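Local coordinates for protein glycoside hydrolase family 61 (Trichoderma reesei QM6a, PDB 5O2X) that probably cleaves cellulose oxidatively, acting as a copper-dependent lytic polysaccharide monooxygenase of Auxiliary Activity family 9, at residues 102-106 / 107-111; 191-195 / 196-200; 210-213 / 214-217; 223-226 / 227-230. All coordinates share one frame; numbering follows the deposited sequence. Where two conformers were deposited one is given.

Contact 1 (102-106 / 107-111); sequences ETVDK and TTLEF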
loop_
_atom_site.group_PDB
_atom_site.type_symbol
_atom_site.label_atom_id
_atom_site.label_comp_id
_atom_site.label_asym_id
_atom_site.label_seq_id
_atom_site.Cartn_x
_atom_site.Cartn_y
_atom_site.Cartn_z
ATOM N N GLU A 102 5.083 -2.516 16.226
ATOM C CA GLU A 102 6.212 -1.642 16.451
ATOM C C GLU A 102 7.535 -2.380 16.545
ATOM O O GLU A 102 8.578 -1.762 16.355
ATOM C CB GLU A 102 5.972 -0.814 17.722
ATOM C CG GLU A 102 4.830 0.194 17.608
ATOM C CD GLU A 102 3.404 -0.294 17.759
ATOM O OE1 GLU A 102 3.183 -1.510 17.965
ATOM O OE2 GLU A 102 2.508 0.570 17.696
ATOM N N THR A 103 7.496 -3.680 16.839
ATOM C CA THR A 103 8.739 -4.419 17.007
ATOM C C THR A 103 8.752 -5.694 16.167
ATOM O O THR A 103 9.691 -6.455 16.274
ATOM C CB THR A 103 9.031 -4.742 18.471
ATOM O OG1 THR A 103 7.869 -5.386 18.959
ATOM C CG2 THR A 103 9.330 -3.497 19.237
ATOM N N VAL A 104 7.788 -5.911 15.282
ATOM C CA VAL A 104 7.828 -7.104 14.446
ATOM C C VAL A 104 9.013 -7.054 13.487
ATOM O O VAL A 104 9.376 -5.997 12.973
ATOM C CB VAL A 104 6.514 -7.257 13.627
ATOM C CG1 VAL A 104 6.316 -6.185 12.562
ATOM C CG2 VAL A 104 6.348 -8.644 13.043
ATOM N N ASP A 105 9.595 -8.210 13.186
ATOM C CA ASP A 105 10.629 -8.302 12.161
ATOM C C ASP A 105 9.902 -8.316 10.811
ATOM O O ASP A 105 9.204 -9.273 10.475
ATOM C CB ASP A 105 11.405 -9.582 12.414
ATOM C CG ASP A 105 12.490 -9.872 11.388
ATOM O OD1 ASP A 105 12.529 -9.206 10.344
ATOM O OD2 ASP A 105 13.301 -10.798 11.659
ATOM N N LYS A 106 10.121 -7.272 10.009
ATOM C CA LYS A 106 9.400 -7.189 8.727
ATOM C C LYS A 106 9.639 -8.354 7.823
ATOM O O LYS A 106 8.802 -8.618 6.947
ATOM C CB LYS A 106 9.764 -5.874 8.008
ATOM C CG LYS A 106 11.183 -5.806 7.475
ATOM C CD LYS A 106 11.480 -4.452 6.818
ATOM C CE LYS A 106 12.861 -4.414 6.210
ATOM N NZ LYS A 106 13.162 -3.080 5.605
ATOM N N THR A 107 10.784 -9.037 7.962
ATOM C CA THR A 107 11.101 -10.161 7.075
ATOM C C THR A 107 10.280 -11.413 7.353
ATOM O O THR A 107 10.330 -12.381 6.587
ATOM C CB THR A 107 12.592 -10.514 7.139
ATOM O OG1 THR A 107 12.913 -11.087 8.407
ATOM C CG2 THR A 107 13.474 -9.364 6.816
ATOM N N THR A 108 9.471 -11.381 8.411
ATOM C CA THR A 108 8.597 -12.467 8.810
ATOM C C THR A 108 7.145 -12.224 8.403
ATOM O O THR A 108 6.301 -13.127 8.559
ATOM C CB THR A 108 8.647 -12.723 10.346
ATOM O OG1 THR A 108 8.013 -11.674 11.048
ATOM C CG2 THR A 108 10.057 -12.965 10.833
ATOM N N LEU A 109 6.820 -11.029 7.940
ATOM C CA LEU A 109 5.425 -10.679 7.680
ATOM C C LEU A 109 4.912 -11.459 6.478
ATOM O O LEU A 109 5.552 -11.506 5.417
ATOM C CB LEU A 109 5.299 -9.176 7.411
ATOM C CG LEU A 109 5.560 -8.270 8.609
ATOM C CD1 LEU A 109 5.690 -6.832 8.160
ATOM C CD2 LEU A 109 4.446 -8.405 9.638
ATOM N N GLU A 110 3.719 -12.049 6.635
ATOM C CA GLU A 110 3.096 -12.823 5.572
ATOM C C GLU A 110 1.823 -12.086 5.134
ATOM O O GLU A 110 0.801 -12.049 5.841
ATOM C CB GLU A 110 2.832 -14.246 6.038
ATOM C CG GLU A 110 4.130 -14.993 6.324
ATOM C CD GLU A 110 3.930 -16.350 6.904
ATOM O OE1 GLU A 110 2.786 -16.822 6.972
ATOM O OE2 GLU A 110 4.947 -16.950 7.312
ATOM N N PHE A 111 1.917 -11.487 3.959
ATOM C CA PHE A 111 0.924 -10.563 3.446
ATOM C C PHE A 111 -0.182 -11.288 2.706
ATOM O O PHE A 111 0.074 -12.100 1.807
ATOM C CB PHE A 111 1.587 -9.583 2.486
ATOM C CG PHE A 111 2.545 -8.659 3.165
ATOM C CD1 PHE A 111 2.090 -7.550 3.863
ATOM C CD2 PHE A 111 3.910 -8.917 3.156
ATOM C CE1 PHE A 111 2.964 -6.701 4.536
ATOM C CE2 PHE A 111 4.783 -8.089 3.842
ATOM C CZ PHE A 111 4.321 -6.971 4.511
HETATM O O HOH W 1 7.783 -10.128 4.734
#

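Contact 2 (191-195 / 196-200); sequences SGVLG and TDLYH. With MAN (alpha-D-mannopyranose), chain E; MAN (alpha-D-mannopyranose), chain D; MAN (alpha-D-mannopyranose), chain F.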
loop_
_atom_site.group_PDB
_atom_site.type_symbol
_atom_site.label_atom_id
_atom_site.label_comp_id
_atom_site.label_asym_id
_atom_site.label_seq_id
_atom_site.Cartn_x
_atom_site.Cartn_y
_atom_site.Cartn_z
ATOM N N SER A 191 -4.378 -16.798 4.645
ATOM C CA SER A 191 -3.037 -17.224 4.316
ATOM C C SER A 191 -2.267 -16.152 3.559
ATOM O O SER A 191 -2.798 -15.585 2.609
ATOM C CB SER A 191 -3.138 -18.484 3.443
ATOM O OG SER A 191 -1.893 -18.934 3.048
ATOM N N GLY A 192 -1.060 -15.851 4.010
ATOM C CA GLY A 192 -0.243 -14.814 3.371
ATOM C C GLY A 192 1.019 -15.318 2.715
ATOM O O GLY A 192 1.338 -16.503 2.748
ATOM N N VAL A 193 1.714 -14.372 2.071
ATOM C CA VAL A 193 2.926 -14.599 1.318
ATOM C C VAL A 193 3.995 -13.657 1.860
ATOM O O VAL A 193 3.743 -12.441 2.052
ATOM C CB VAL A 193 2.669 -14.314 -0.196
ATOM C CG1 VAL A 193 3.956 -14.403 -1.001
ATOM C CG2 VAL A 193 1.624 -15.270 -0.743
ATOM N N LEU A 194 5.207 -14.137 2.082
ATOM C CA LEU A 194 6.295 -13.261 2.502
ATOM C C LEU A 194 6.490 -12.135 1.488
ATOM O O LEU A 194 6.402 -12.350 0.279
ATOM C CB LEU A 194 7.588 -14.043 2.648
ATOM C CG LEU A 194 7.620 -15.056 3.807
ATOM C CD1 LEU A 194 8.821 -15.975 3.647
ATOM C CD2 LEU A 194 7.705 -14.352 5.141
ATOM N N GLY A 195 6.835 -10.951 1.985
ATOM C CA GLY A 195 7.066 -9.827 1.076
ATOM C C GLY A 195 8.028 -10.106 -0.043
ATOM O O GLY A 195 7.747 -9.715 -1.189
ATOM N N THR A 196 9.134 -10.807 0.238
ATOM C CA THR A 196 10.127 -11.070 -0.804
ATOM C C THR A 196 9.747 -12.229 -1.744
ATOM O O THR A 196 10.522 -12.526 -2.657
ATOM C CB THR A 196 11.516 -11.314 -0.188
ATOM O OG1 THR A 196 11.441 -12.458 0.673
ATOM C CG2 THR A 196 12.010 -10.111 0.530
ATOM N N ASP A 197 8.579 -12.820 -1.514
ATOM C CA ASP A 197 8.017 -13.815 -2.425
ATOM C C ASP A 197 6.834 -13.270 -3.208
ATOM O O ASP A 197 6.305 -13.989 -4.058
ATOM C CB ASP A 197 7.569 -15.047 -1.641
ATOM C CG ASP A 197 8.731 -15.860 -1.092
ATOM O OD1 ASP A 197 9.860 -15.846 -1.590
ATOM O OD2 ASP A 197 8.448 -16.558 -0.078
ATOM N N LEU A 198 6.429 -12.013 -3.012
ATOM C CA LEU A 198 5.247 -11.510 -3.701
ATOM C C LEU A 198 5.442 -11.460 -5.215
ATOM O O LEU A 198 4.562 -11.871 -5.961
ATOM C CB LEU A 198 4.887 -10.094 -3.209
ATOM C CG LEU A 198 4.341 -10.025 -1.802
ATOM C CD1 LEU A 198 4.279 -8.570 -1.357
ATOM C CD2 LEU A 198 2.958 -10.669 -1.691
ATOM N N TYR A 199 6.557 -10.890 -5.676
ATOM C CA TYR A 199 6.717 -10.482 -7.073
ATOM C C TYR A 199 8.037 -10.997 -7.651
ATOM O O TYR A 199 9.030 -11.102 -6.947
ATOM C CB TYR A 199 6.772 -8.960 -7.154
ATOM C CG TYR A 199 5.595 -8.260 -6.530
ATOM C CD1 TYR A 199 4.277 -8.674 -6.747
ATOM C CD2 TYR A 199 5.781 -7.164 -5.722
ATOM C CE1 TYR A 199 3.221 -7.989 -6.196
ATOM C CE2 TYR A 199 4.733 -6.481 -5.180
ATOM C CZ TYR A 199 3.432 -6.872 -5.425
ATOM O OH TYR A 199 2.349 -6.208 -4.928
ATOM N N HIS A 200 8.000 -11.249 -8.951
ATOM C CA HIS A 200 9.182 -11.603 -9.692
ATOM C C HIS A 200 9.307 -10.741 -10.938
ATOM O O HIS A 200 8.298 -10.327 -11.517
ATOM C CB HIS A 200 9.233 -13.097 -10.051
ATOM C CG HIS A 200 9.502 -13.924 -8.839
ATOM N ND1 HIS A 200 8.550 -14.256 -7.910
ATOM C CD2 HIS A 200 10.677 -14.379 -8.358
ATOM C CE1 HIS A 200 9.126 -14.895 -6.893
ATOM N NE2 HIS A 200 10.409 -15.015 -7.172
HETATM C C1 MAN E . 12.278 -13.502 0.207
HETATM C C2 MAN E . 11.975 -14.752 0.989
HETATM C C3 MAN E . 12.391 -14.506 2.464
HETATM C C4 MAN E . 13.827 -13.986 2.612
HETATM C C5 MAN E . 14.065 -12.824 1.674
HETATM C C6 MAN E . 15.520 -12.399 1.574
HETATM O O2 MAN E . 12.743 -15.822 0.471
HETATM O O3 MAN E . 12.210 -15.685 3.267
HETATM O O4 MAN E . 14.045 -13.502 3.944
HETATM O O5 MAN E . 13.644 -13.139 0.323
HETATM O O6 MAN E . 15.690 -11.135 1.037
HETATM C C1 MAN D . -2.003 -19.992 2.042
HETATM C C2 MAN D . -0.729 -20.784 2.297
HETATM C C3 MAN D . 0.481 -19.928 2.002
HETATM C C4 MAN D . 0.376 -19.323 0.590
HETATM C C5 MAN D . -0.943 -18.586 0.388
HETATM C C6 MAN D . -1.037 -18.123 -1.063
HETATM O O2 MAN D . -0.665 -21.950 1.451
HETATM O O3 MAN D . 1.671 -20.719 2.159
HETATM O O4 MAN D . 1.454 -18.392 0.416
HETATM O O5 MAN D . -2.047 -19.444 0.702
HETATM O O6 MAN D . -2.114 -17.249 -1.281
HETATM C C1 MAN F . 8.900 -15.232 -14.657
HETATM C C2 MAN F . 8.263 -15.765 -13.358
HETATM C C3 MAN F . 9.322 -16.263 -12.399
HETATM C C4 MAN F . 10.162 -17.284 -13.113
HETATM C C5 MAN F . 10.762 -16.663 -14.363
HETATM C C6 MAN F . 11.633 -17.682 -15.086
HETATM O O2 MAN F . 7.366 -16.858 -13.605
HETATM O O3 MAN F . 8.727 -16.813 -11.215
HETATM O O4 MAN F . 11.164 -17.694 -12.179
HETATM O O5 MAN F . 9.720 -16.226 -15.238
HETATM O O6 MAN F . 12.216 -17.078 -16.247
HETATM O O HOH W 2 5.895 -16.846 1.305
HETATM O O HOH W 3 8.455 -9.550 -3.934
#

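Contact 3 (210-213 / 214-217); sequences IYTS and PLNY. With MAN (alpha-D-mannopyranose), chain G; MAN (alpha-D-mannopyranose), chain H.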
loop_
_atom_site.group_PDB
_atom_site.type_symbol
_atom_site.label_atom_id
_atom_site.label_comp_id
_atom_site.label_asym_id
_atom_site.label_seq_id
_atom_site.Cartn_x
_atom_site.Cartn_y
_atom_site.Cartn_z
ATOM N N ILE A 210 2.518 -1.760 -21.888
ATOM C CA ILE A 210 1.143 -1.267 -21.846
ATOM C C ILE A 210 0.799 -0.413 -23.095
ATOM O O ILE A 210 -0.346 -0.050 -23.270
ATOM C CB ILE A 210 0.865 -0.477 -20.552
ATOM C CG1 ILE A 210 1.590 0.865 -20.518
ATOM C CG2 ILE A 210 1.138 -1.348 -19.335
ATOM C CD1 ILE A 210 1.238 1.724 -19.327
ATOM N N TYR A 211 1.804 -0.159 -23.953
ATOM C CA TYR A 211 1.639 0.712 -25.139
ATOM C C TYR A 211 1.302 -0.123 -26.364
ATOM O O TYR A 211 1.963 -0.097 -27.400
ATOM C CB TYR A 211 2.849 1.640 -25.307
ATOM C CG TYR A 211 3.004 2.494 -24.064
ATOM C CD1 TYR A 211 2.157 3.538 -23.804
ATOM C CD2 TYR A 211 3.987 2.228 -23.124
ATOM C CE1 TYR A 211 2.274 4.316 -22.653
ATOM C CE2 TYR A 211 4.122 2.985 -21.976
ATOM C CZ TYR A 211 3.258 4.001 -21.710
ATOM O OH TYR A 211 3.369 4.743 -20.552
ATOM N N THR A 212 0.239 -0.891 -26.199
ATOM C CA THR A 212 -0.261 -1.802 -27.199
ATOM C C THR A 212 -1.748 -1.924 -26.934
ATOM O O THR A 212 -2.229 -1.717 -25.825
ATOM C CB THR A 212 0.450 -3.140 -27.135
ATOM O OG1 THR A 212 -0.137 -3.995 -28.131
ATOM C CG2 THR A 212 0.373 -3.763 -25.781
ATOM N N SER A 213 -2.521 -2.274 -27.979
ATOM C CA SER A 213 -3.967 -2.455 -27.806
ATOM C C SER A 213 -4.409 -3.474 -28.878
ATOM O O SER A 213 -3.989 -3.381 -30.013
ATOM C CB SER A 213 -4.676 -1.174 -28.019
ATOM O OG SER A 213 -6.024 -1.377 -27.632
ATOM N N PRO A 214 -5.255 -4.458 -28.506
ATOM C CA PRO A 214 -5.870 -4.669 -27.216
ATOM C C PRO A 214 -4.867 -5.127 -26.138
ATOM O O PRO A 214 -3.766 -5.559 -26.458
ATOM C CB PRO A 214 -6.934 -5.750 -27.472
ATOM C CG PRO A 214 -6.478 -6.429 -28.674
ATOM C CD PRO A 214 -5.739 -5.423 -29.501
ATOM N N LEU A 215 -5.241 -4.994 -24.885
ATOM C CA LEU A 215 -4.359 -5.230 -23.772
ATOM C C LEU A 215 -5.148 -5.906 -22.663
ATOM O O LEU A 215 -6.247 -5.502 -22.318
ATOM C CB LEU A 215 -3.813 -3.908 -23.251
ATOM C CG LEU A 215 -2.825 -3.959 -22.088
ATOM C CD1 LEU A 215 -1.579 -4.699 -22.412
ATOM C CD2 LEU A 215 -2.518 -2.550 -21.609
ATOM N N ASN A 216 -4.538 -6.918 -22.052
ATOM C CA ASN A 216 -5.019 -7.533 -20.839
ATOM C C ASN A 216 -3.951 -7.403 -19.741
ATOM O O ASN A 216 -2.774 -7.169 -20.039
ATOM C CB ASN A 216 -5.351 -8.990 -21.024
ATOM C CG ASN A 216 -6.528 -9.221 -21.943
ATOM O OD1 ASN A 216 -6.495 -10.114 -22.789
ATOM N ND2 ASN A 216 -7.608 -8.497 -21.710
ATOM N N TYR A 217 -4.374 -7.550 -18.477
ATOM C CA TYR A 217 -3.454 -7.321 -17.357
ATOM C C TYR A 217 -3.707 -8.235 -16.194
ATOM O O TYR A 217 -4.811 -8.218 -15.663
ATOM C CB TYR A 217 -3.496 -5.885 -16.879
ATOM C CG TYR A 217 -2.421 -5.588 -15.866
ATOM C CD1 TYR A 217 -1.116 -5.515 -16.274
ATOM C CD2 TYR A 217 -2.699 -5.431 -14.532
ATOM C CE1 TYR A 217 -0.104 -5.272 -15.375
ATOM C CE2 TYR A 217 -1.688 -5.176 -13.610
ATOM C CZ TYR A 217 -0.381 -5.110 -14.043
ATOM O OH TYR A 217 0.595 -4.895 -13.118
HETATM C C1 MAN G . 0.658 -5.092 -28.552
HETATM C C2 MAN G . 0.064 -5.528 -29.917
HETATM C C3 MAN G . -1.400 -5.957 -29.718
HETATM C C4 MAN G . -1.520 -7.025 -28.635
HETATM C C5 MAN G . -0.818 -6.581 -27.354
HETATM C C6 MAN G . -0.672 -7.744 -26.387
HETATM O O2 MAN G . 0.806 -6.611 -30.437
HETATM O O3 MAN G . -1.957 -6.469 -30.931
HETATM O O4 MAN G . -2.916 -7.296 -28.376
HETATM O O5 MAN G . 0.530 -6.182 -27.634
HETATM O O6 MAN G . -0.666 -7.232 -25.055
HETATM C C1 MAN H . -6.837 -0.239 -27.854
HETATM C C2 MAN H . -8.192 -0.587 -27.183
HETATM C C3 MAN H . -8.860 -1.776 -27.866
HETATM C C4 MAN H . -8.895 -1.584 -29.367
HETATM C C5 MAN H . -7.503 -1.322 -29.894
HETATM C C6 MAN H . -7.532 -1.215 -31.416
HETATM O O2 MAN H . -8.987 0.565 -27.282
HETATM O O3 MAN H . -10.222 -1.986 -27.461
HETATM O O4 MAN H . -9.426 -2.770 -29.963
HETATM O O5 MAN H . -7.001 -0.131 -29.285
HETATM O O6 MAN H . -7.978 -2.463 -31.940
#

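Contact 4 (223-226 / 227-230); sequences TVVS and GLPT. With MAN (alpha-D-mannopyranose), chain J; MAN (alpha-D-mannopyranose), chain I; MAN (alpha-D-mannopyranose), chain K; SO4 (sulfate ion), chain V.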
loop_
_atom_site.group_PDB
_atom_site.type_symbol
_atom_site.label_atom_id
_atom_site.label_comp_id
_atom_site.label_asym_id
_atom_site.label_seq_id
_atom_site.Cartn_x
_atom_site.Cartn_y
_atom_site.Cartn_z
ATOM N N THR A 223 -3.818 -13.844 -4.935
ATOM C CA THR A 223 -5.220 -13.507 -5.070
ATOM C C THR A 223 -5.740 -12.604 -3.959
ATOM O O THR A 223 -5.318 -12.748 -2.809
ATOM C CB THR A 223 -6.065 -14.897 -5.063
ATOM O OG1 THR A 223 -5.631 -15.672 -3.956
ATOM C CG2 THR A 223 -5.881 -15.672 -6.346
ATOM N N VAL A 224 -6.676 -11.731 -4.286
ATOM C CA VAL A 224 -7.474 -11.084 -3.271
ATOM C C VAL A 224 -8.249 -12.174 -2.495
ATOM O O VAL A 224 -8.810 -13.084 -3.095
ATOM C CB VAL A 224 -8.467 -10.068 -3.881
ATOM C CG1 VAL A 224 -9.355 -9.457 -2.789
ATOM C CG2 VAL A 224 -7.695 -8.962 -4.609
ATOM N N VAL A 225 -8.247 -12.048 -1.184
ATOM C CA VAL A 225 -8.925 -13.045 -0.325
ATOM C C VAL A 225 -10.374 -13.215 -0.808
ATOM O O VAL A 225 -11.088 -12.258 -1.095
ATOM C CB VAL A 225 -8.929 -12.521 1.126
ATOM C CG1 VAL A 225 -9.680 -13.468 2.020
ATOM C CG2 VAL A 225 -7.509 -12.335 1.651
ATOM N N SER A 226 -10.803 -14.490 -0.856
ATOM C CA SER A 226 -12.158 -14.769 -1.268
ATOM C C SER A 226 -13.176 -14.056 -0.372
ATOM O O SER A 226 -13.058 -14.017 0.825
ATOM C CB SER A 226 -12.445 -16.249 -1.224
ATOM O OG SER A 226 -13.785 -16.407 -1.626
ATOM N N GLY A 227 -14.213 -13.536 -1.008
ATOM C CA GLY A 227 -15.303 -12.866 -0.325
ATOM C C GLY A 227 -15.137 -11.366 -0.206
ATOM O O GLY A 227 -16.073 -10.687 0.215
ATOM N N LEU A 228 -13.962 -10.841 -0.563
ATOM C CA LEU A 228 -13.739 -9.397 -0.545
ATOM C C LEU A 228 -13.931 -8.839 -1.957
ATOM O O LEU A 228 -13.478 -9.451 -2.920
ATOM C CB LEU A 228 -12.319 -9.092 -0.088
ATOM C CG LEU A 228 -11.903 -9.654 1.244
ATOM C CD1 LEU A 228 -10.492 -9.166 1.570
ATOM C CD2 LEU A 228 -12.911 -9.346 2.342
ATOM N N PRO A 229 -14.538 -7.677 -2.074
ATOM C CA PRO A 229 -14.558 -7.013 -3.378
ATOM C C PRO A 229 -13.128 -6.628 -3.763
ATOM O O PRO A 229 -12.367 -6.228 -2.889
ATOM C CB PRO A 229 -15.462 -5.794 -3.113
ATOM C CG PRO A 229 -15.246 -5.488 -1.699
ATOM C CD PRO A 229 -15.062 -6.803 -1.019
ATOM N N THR A 230 -12.796 -6.671 -5.030
ATOM C CA THR A 230 -11.415 -6.302 -5.382
ATOM C C THR A 230 -11.161 -4.810 -5.252
ATOM O O THR A 230 -9.998 -4.397 -5.198
ATOM C CB THR A 230 -10.984 -6.822 -6.748
ATOM O OG1 THR A 230 -11.818 -6.179 -7.712
ATOM C CG2 THR A 230 -11.106 -8.343 -6.838
HETATM C C1 MAN J . -6.533 -15.747 -2.861
HETATM C C2 MAN J . -5.738 -16.249 -1.685
HETATM C C3 MAN J . -5.264 -17.675 -1.904
HETATM C C4 MAN J . -6.435 -18.561 -2.300
HETATM C C5 MAN J . -7.157 -17.957 -3.464
HETATM C C6 MAN J . -8.381 -18.818 -3.743
HETATM O O2 MAN J . -6.576 -16.189 -0.534
HETATM O O3 MAN J . -4.596 -18.190 -0.731
HETATM O O4 MAN J . -5.852 -19.852 -2.580
HETATM O O5 MAN J . -7.589 -16.629 -3.221
HETATM O O6 MAN J . -9.407 -18.566 -2.769
HETATM C C1 MAN I . -11.160 -5.714 -8.873
HETATM C C2 MAN I . -12.170 -4.685 -9.366
HETATM C C3 MAN I . -13.487 -5.363 -9.800
HETATM C C4 MAN I . -13.105 -6.458 -10.821
HETATM C C5 MAN I . -12.165 -7.479 -10.200
HETATM C C6 MAN I . -11.783 -8.635 -11.143
HETATM O O2 MAN I . -11.518 -3.989 -10.452
HETATM O O3 MAN I . -14.389 -4.431 -10.389
HETATM O O4 MAN I . -14.294 -7.146 -11.241
HETATM O O5 MAN I . -10.989 -6.769 -9.783
HETATM O O6 MAN I . -10.823 -8.242 -12.134
HETATM C C1 MAN K . -14.260 -17.699 -1.868
HETATM C C2 MAN K . -15.590 -17.543 -2.579
HETATM C C3 MAN K . -16.535 -16.828 -1.615
HETATM C C4 MAN K . -16.641 -17.555 -0.290
HETATM C C5 MAN K . -15.237 -17.911 0.250
HETATM C C6 MAN K . -15.188 -18.860 1.429
HETATM O O2 MAN K . -16.047 -18.828 -3.042
HETATM O O3 MAN K . -17.833 -16.764 -2.219
HETATM O O4 MAN K . -17.368 -16.701 0.607
HETATM O O5 MAN K . -14.345 -18.463 -0.689
HETATM O O6 MAN K . -15.659 -20.157 1.084
HETATM S S SO4 V . -2.171 -17.180 -5.316
HETATM O O1 SO4 V . -0.679 -17.028 -5.396
HETATM O O2 SO4 V . -2.785 -16.414 -6.432
HETATM O O3 SO4 V . -2.555 -16.587 -4.047
HETATM O O4 SO4 V . -2.672 -18.595 -5.491
HETATM O O HOH W 4 -11.978 -11.584 -3.754
#

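Contact 1 (102-106 / 107-111)
D105 holds T107 with its carboxylate and T108 with its backbone O, in the 3-10 turn that follows. CB of D105 starts the path by packing on the methyl CG2 of T108 at 4.0 Å. At the carboxylate, OD1 takes two hydrogen bonds from a single residue, one from T107 OG1 at 2.7 Å and one from T107 N at 3.0 Å. Both donors come from the same face of the carboxylate, tilted 43° out of its plane. The bond from T107 N closes an Asx turn, for which the short aspartate arm has the right reach once CG stands anti to the backbone N (chi1 177°). OD2 stands 3.3 Å from T107 OG1 and 4.0 Å from T108 CG2.

The main chain of D105 is gripped twice as well. Its O accepts from T108 N, and from T108 OG1 at 2.7 Å in the carbonyl plane; the threonine hydroxyl suits this bond, and its methyl the packing on D105 CB. In T107, OG1 sits between the backbone N and the carbonyl carbon (chi1 69°), which brings it round to the carboxylate. A valine in place of T107 would probably leave OD1 of D105 with only the amide bond and the carboxylate freer to turn.

V104 CG2 meets L109 CD2 at 3.9 Å, a small apolar contact between partly exposed V104 and buried L109. L109 also packs on A95 of strand 90-96 and V154 of strand 151-161, while K106 lies against I55 of helix 53-56 and bonds through NZ to A60 O. The turn thus leads the chain into strand 110-121.

Contact 2 (191-195 / 196-200)
The tight bend following the short strand 193-194 brings V193 and L194 back against D197 and L198 through two overlapping i-to-i+3 turns. D197 N bonds to L194 O at 2.9 Å, and L198 N bonds to G195 O at 3.2 Å, both amides approaching from well above the carbonyl planes. On the inner side of the bend, V193 uses its CG1 branch, anti to the backbone N (chi1 174°), to touch D197 CB at 3.7 Å and L198 CD2 at 3.9 Å. L198 spreads over several partners: CD1 lies by the backbone of G195, and CB sits 3.7 Å above the centre of the Y199 ring, a branched hydrocarbon suiting such apolar surroundings. An alanine at L198 would keep the carbon over that ring, but would probably leave V193 CG1 without its methyl partner and open a gap beside G195.

L194 and D197 run side by side, pointing the same way, and a water joins L194 N to D197 OD2. The outer side carries sugar: one mannose is linked to T196 OG1, and its O3 comes 3.4 Å from L194 CD1; another is linked to S191 OG and gives a hydrogen bond from its O4 to G192 O. V193 pairs by its backbone with F111 of strand 110-121, and the bend that continues from this pairing carries L198 onto Y93 of strand 90-96 and R156 of strand 151-161.

Contact 3 (210-213 / 214-217)
L215, P214 and S213 carry this local contact, and the peptide bond between S213 and P214 is cis. That bond draws the two CA atoms, S213 CA and P214 CA, to 3.0 Å and folds the chain back, so that L215 returns against residues that precede it by three to five places. With CG anti to the backbone N (chi1 -178°), the two methyls of the leucine go to different residues of the incoming chain. Its CD1 branch meets the methyl CG2 of T212 at 4.0 Å, while its CD2 branch lies over I210, 3.7 Å from I210 O and 4.1 Å from I210 CB. L215 CB, in turn, rests 3.7 Å from T212 O. Leucine suits the place because its two methyls can serve two neighbours at once.

S213 and T212 supply hydroxyls for sugar: each oxygen is bonded to C1 of its own mannose. The sugar on T212 leans across the turn, and its O4 donates a hydrogen bond to P214 O at 2.7 Å, tying glycan to backbone on the far limb of the bend. Just before, Y211 is the centre of an inverse gamma turn closed by a weak bond from T212 N to I210 O.

L215 also packs on W128 and on L119 of strand 110-121, and I210 on W128. The backbone angles of S213 and P214, with the cis bond and no closing hydrogen bond, are those of a type VIb beta turn from T212 to L215, here in the long loop following strand 193-194.

Contact 4 (223-226 / 227-230)
V224, L228 and T230 meet as three side chains set at different angles round a turn. V224 and L228 pass at a slant, V224 CG1 approaching L228 CB at 4.0 Å; V224 and T230 stand at about a right angle, methyl CG2 against methyl CG2 at 4.1 Å. The fork of V224 divides the work, because CG1 stands anti to the backbone N (chi1 177°) and CG2 beside it. L228 turns its remaining length to V225, with CD1 3.7 Å from V225 CB. Branched side chains fit here, giving ordinary van der Waals contacts between the limbs at the two ends of the turn.

The backbone turn brings these limbs together. L228 N bonds to V225 O at 3.2 Å, tilted 27° from the carbonyl plane, and a water bridges V225 O and L228 O. With a positive phi (93°), a side chain at G227 would collide with S226 O, so a residue without one suits the place.

The hydroxyls of T223, S226 and T230 each carry a mannose, and T223 N also bonds to O3 of a sulfate that probably came from the crystallisation medium. V224, V225 and L228 lean on K113, F112 and I114 of strand 110-121, and V225 and T230 form backbone bonds with K113 and G116. This is a type II beta turn from V225 to L228 with glycine in its third position, part of an O-mannosylated segment laid along a strand, consistent with a predicted linker being integral to the catalytic domain.

Along the chain the four contacts follow in series, contact 1 first and contact 4 last. Contacts 1 and 2 have centres 12 Å apart and join directly: F111 N and V193 O, 2.8 Å apart, probably form a hydrogen bond between neighbouring strands 110-121 and 193-194. Contact 4, with its centre 16 Å from that of contact 2, leans on strand 110-121 further along, as does L215 of contact 3 at L119. Contacts 1 and 3, 36 Å apart between centres, lie on opposite sides of the chain's centre. Strand 110-121 is thus a common line along which the mannosylated loops of contacts 2, 3 and 4 pack, contact 4 probably belonging to the predicted linker.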